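PDB 6ECI: pyridoxamine 5'-phosphate oxidase-related, FMN-binding protein from Mycobacterium smegmatis, which binds flavin adenine dinucleotide and probably sequesters this cofactor, a role linked to protection of mycobacteria against hypoxic and oxidative stress. Local coordinates for residues L95-R100 with W114-P119. Numbering follows the deposited sequence.
Sequences LAEAQR and WVRVLP
In this split-barrel flavoprotein of the pyridoxamine 5'-phosphate oxidase family, helix 92-99 packs across the sheet strand 114-119 through Ala98, which fits against Trp114 and Arg116. The segment axes cross at 93° and approach to 9.9 Å, a gap that strand side chains span to reach side chains and backbone of the helix. Ala98 CB lies over one face of the indole, 4.0 Å from the centroid of the six-membered ring of Trp114 and 25° off the ring normal, a CH-pi contact shifted toward the rim. Trp114 CG is anti to the carbonyl carbon (chi1 -60°), which carries the indole out to the helix. Leu95 adds a methyl contact, with CD1 3.8 Å from Trp114 CD1, the two side chains crossing at about a right angle. Trp114 also touches Arg49, an FAD-binding residue, and so links the helix indirectly to the cofactor site. Arg116 runs extended from CG to NE and forms a salt bridge through NE with Asp94 of helix 92-99, while NH1 hydrogen-bonds Gln42 and Thr45. Glu97 OE1 makes a long salt bridge to Arg100 NE, while Glu97 OE2 stays 5.6 Å from Arg116 NH2, against which Glu97 CG packs at 3.6 Å.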
ATOM      1  N   LEU B  95      -6.221 -24.870  -8.245  1.00 34.88           N
ATOM      2  CA  LEU B  95      -4.787 -25.093  -8.081  1.00 29.60           C
ATOM      3  C   LEU B  95      -4.069 -25.072  -9.423  1.00 28.50           C
ATOM      4  O   LEU B  95      -2.988 -24.487  -9.546  1.00 29.42           O
ATOM      5  CB  LEU B  95      -4.542 -26.421  -7.364  1.00 36.44           C
ATOM      6  CG  LEU B  95      -3.193 -26.637  -6.679  1.00 42.68           C
ATOM      7  CD1 LEU B  95      -3.018 -25.670  -5.520  1.00 37.10           C
ATOM      8  CD2 LEU B  95      -3.065 -28.077  -6.205  1.00 33.37           C
ATOM      9  N   ALA B  96      -4.659 -25.701 -10.442  1.00 31.66           N
ATOM     10  CA  ALA B  96      -4.021 -25.732 -11.754  1.00 28.63           C
ATOM     11  C   ALA B  96      -3.922 -24.335 -12.355  1.00 32.41           C
ATOM     12  O   ALA B  96      -2.936 -24.011 -13.027  1.00 29.88           O
ATOM     13  CB  ALA B  96      -4.787 -26.667 -12.688  1.00 27.90           C
ATOM     14  N   GLU B  97      -4.929 -23.493 -12.119  1.00 30.32           N
ATOM     15  CA  GLU B  97      -4.875 -22.128 -12.631  1.00 36.36           C
ATOM     16  C   GLU B  97      -3.827 -21.303 -11.893  1.00 36.66           C
ATOM     17  O   GLU B  97      -3.151 -20.463 -12.499  1.00 31.22           O
ATOM     18  CB  GLU B  97      -6.253 -21.474 -12.529  1.00 31.74           C
ATOM     19  CG  GLU B  97      -6.300 -20.026 -12.998  1.00 29.41           C
ATOM     20  CD  GLU B  97      -6.064 -19.879 -14.491  1.00 40.13           C
ATOM     21  OE1 GLU B  97      -6.193 -20.884 -15.220  1.00 56.85           O
ATOM     22  OE2 GLU B  97      -5.748 -18.756 -14.937  1.00 49.98           O
ATOM     23  N   ALA B  98      -3.670 -21.535 -10.587  1.00 35.23           N
ATOM     24  CA  ALA B  98      -2.704 -20.765  -9.810  1.00 28.69           C
ATOM     25  C   ALA B  98      -1.270 -21.090 -10.205  1.00 30.81           C
ATOM     26  O   ALA B  98      -0.392 -20.225 -10.109  1.00 29.70           O
ATOM     27  CB  ALA B  98      -2.907 -21.017  -8.317  1.00 26.02           C
ATOM     28  N   GLN B  99      -1.013 -22.320 -10.651  1.00 36.53           N
ATOM     29  CA  GLN B  99       0.349 -22.723 -10.978  1.00 43.64           C
ATOM     30  C   GLN B  99       0.821 -22.189 -12.326  1.00 36.95           C
ATOM     31  O   GLN B  99       2.032 -22.147 -12.567  1.00 34.99           O
ATOM     32  CB  GLN B  99       0.464 -24.247 -10.938  1.00 36.25           C
ATOM     33  CG  GLN B  99       0.223 -24.824  -9.550  1.00 51.91           C
ATOM     34  CD  GLN B  99       0.118 -26.337  -9.541  1.00 54.84           C
ATOM     35  OE1 GLN B  99       0.060 -26.977 -10.593  1.00 64.71           O
ATOM     36  NE2 GLN B  99       0.088 -26.917  -8.347  1.00 47.33           N
ATOM     37  N   ARG B 100      -0.093 -21.775 -13.201  1.00 38.02           N
ATOM     38  CA  ARG B 100       0.304 -21.108 -14.433  1.00 42.07           C
ATOM     39  C   ARG B 100       0.599 -19.626 -14.237  1.00 40.87           C
ATOM     40  O   ARG B 100       0.900 -18.939 -15.218  1.00 41.64           O
ATOM     41  CB  ARG B 100      -0.777 -21.258 -15.506  1.00 39.19           C
ATOM     42  CG  ARG B 100      -1.495 -22.592 -15.527  1.00 52.25           C
ATOM     43  CD  ARG B 100      -2.494 -22.688 -16.686  1.00 59.36           C
ATOM     44  NE  ARG B 100      -3.037 -21.393 -17.102  1.00 72.10           N
ATOM     45  CZ  ARG B 100      -2.562 -20.657 -18.105  1.00 86.17           C
ATOM     46  NH1 ARG B 100      -1.520 -21.080 -18.812  1.00 70.80           N
ATOM     47  NH2 ARG B 100      -3.126 -19.493 -18.401  1.00 84.46           N
ATOM     48  N   TRP B 114      -1.432 -20.965  -1.795  1.00 29.97           N
ATOM     49  CA  TRP B 114      -2.053 -20.034  -2.722  1.00 22.14           C
ATOM     50  C   TRP B 114      -3.285 -19.404  -2.089  1.00 24.43           C
ATOM     51  O   TRP B 114      -4.123 -20.101  -1.511  1.00 37.81           O
ATOM     52  CB  TRP B 114      -2.441 -20.742  -4.017  1.00 31.60           C
ATOM     53  CG  TRP B 114      -1.298 -21.362  -4.755  1.00 41.54           C
ATOM     54  CD1 TRP B 114      -0.895 -22.665  -4.700  1.00 39.36           C
ATOM     55  CD2 TRP B 114      -0.413 -20.706  -5.667  1.00 39.00           C
ATOM     56  NE1 TRP B 114       0.189 -22.859  -5.522  1.00 51.27           N
ATOM     57  CE2 TRP B 114       0.506 -21.671  -6.126  1.00 48.49           C
ATOM     58  CE3 TRP B 114      -0.306 -19.394  -6.139  1.00 36.35           C
ATOM     59  CZ2 TRP B 114       1.519 -21.365  -7.032  1.00 37.28           C
ATOM     60  CZ3 TRP B 114       0.700 -19.093  -7.038  1.00 49.70           C
ATOM     61  CH2 TRP B 114       1.599 -20.074  -7.476  1.00 46.94           C
ATOM     62  N   VAL B 115      -3.393 -18.084  -2.202  1.00 22.43           N
ATOM     63  CA  VAL B 115      -4.537 -17.334  -1.703  1.00 22.25           C
ATOM     64  C   VAL B 115      -5.039 -16.433  -2.821  1.00 21.12           C
ATOM     65  O   VAL B 115      -4.245 -15.906  -3.610  1.00 20.45           O
ATOM     66  CB  VAL B 115      -4.172 -16.504  -0.453  1.00 22.04           C
ATOM     67  CG1 VAL B 115      -5.410 -15.848   0.143  1.00 20.55           C
ATOM     68  CG2 VAL B 115      -3.471 -17.369   0.582  1.00 19.85           C
ATOM     69  N   ARG B 116      -6.356 -16.264  -2.899  1.00 13.91           N
ATOM     70  CA  ARG B 116      -6.980 -15.345  -3.841  1.00 15.22           C
ATOM     71  C   ARG B 116      -7.859 -14.365  -3.085  1.00 19.66           C
ATOM     72  O   ARG B 116      -8.580 -14.751  -2.160  1.00 20.21           O
ATOM     73  CB  ARG B 116      -7.834 -16.075  -4.881  1.00 14.16           C
ATOM     74  CG  ARG B 116      -7.068 -16.869  -5.920  1.00 15.81           C
ATOM     75  CD  ARG B 116      -8.025 -17.404  -6.977  1.00 14.46           C
ATOM     76  NE  ARG B 116      -7.458 -18.515  -7.734  1.00 17.51           N
ATOM     77  CZ  ARG B 116      -6.721 -18.378  -8.833  1.00 20.12           C
ATOM     78  NH1 ARG B 116      -6.450 -17.171  -9.315  1.00 15.49           N
ATOM     79  NH2 ARG B 116      -6.253 -19.454  -9.450  1.00 25.75           N
ATOM     80  N   VAL B 117      -7.801 -13.099  -3.479  1.00 19.16           N
ATOM     81  CA  VAL B 117      -8.736 -12.097  -2.986  1.00 17.44           C
ATOM     82  C   VAL B 117      -9.931 -12.107  -3.929  1.00 22.65           C
ATOM     83  O   VAL B 117      -9.847 -11.616  -5.057  1.00 24.62           O
ATOM     84  CB  VAL B 117      -8.095 -10.708  -2.904  1.00 15.27           C
ATOM     85  CG1 VAL B 117      -9.114  -9.687  -2.420  1.00 15.05           C
ATOM     86  CG2 VAL B 117      -6.896 -10.734  -1.981  1.00 14.33           C
ATOM     87  N   LEU B 118     -11.037 -12.699  -3.483  1.00 20.68           N
ATOM     88  CA  LEU B 118     -12.247 -12.734  -4.292  1.00 14.76           C
ATOM     89  C   LEU B 118     -12.967 -11.401  -4.140  1.00 17.29           C
ATOM     90  O   LEU B 118     -13.438 -11.068  -3.045  1.00 17.57           O
ATOM     91  CB  LEU B 118     -13.148 -13.898  -3.879  1.00 12.22           C
ATOM     92  CG  LEU B 118     -12.486 -15.278  -3.894  1.00 22.74           C
ATOM     93  CD1 LEU B 118     -13.526 -16.369  -3.706  1.00 26.51           C
ATOM     94  CD2 LEU B 118     -11.697 -15.497  -5.180  1.00 14.50           C
ATOM     95  N   PRO B 119     -13.080 -10.618  -5.208  1.00 14.11           N
ATOM     96  CA  PRO B 119     -13.534  -9.234  -5.055  1.00 21.69           C
ATOM     97  C   PRO B 119     -15.022  -9.141  -4.766  1.00 17.69           C
ATOM     98  O   PRO B 119     -15.842  -9.839  -5.367  1.00 25.73           O
ATOM     99  CB  PRO B 119     -13.192  -8.600  -6.408  1.00 17.71           C
ATOM    100  CG  PRO B 119     -13.277  -9.732  -7.361  1.00 16.20           C
ATOM    101  CD  PRO B 119     -12.810 -10.958  -6.614  1.00 12.37           C
TER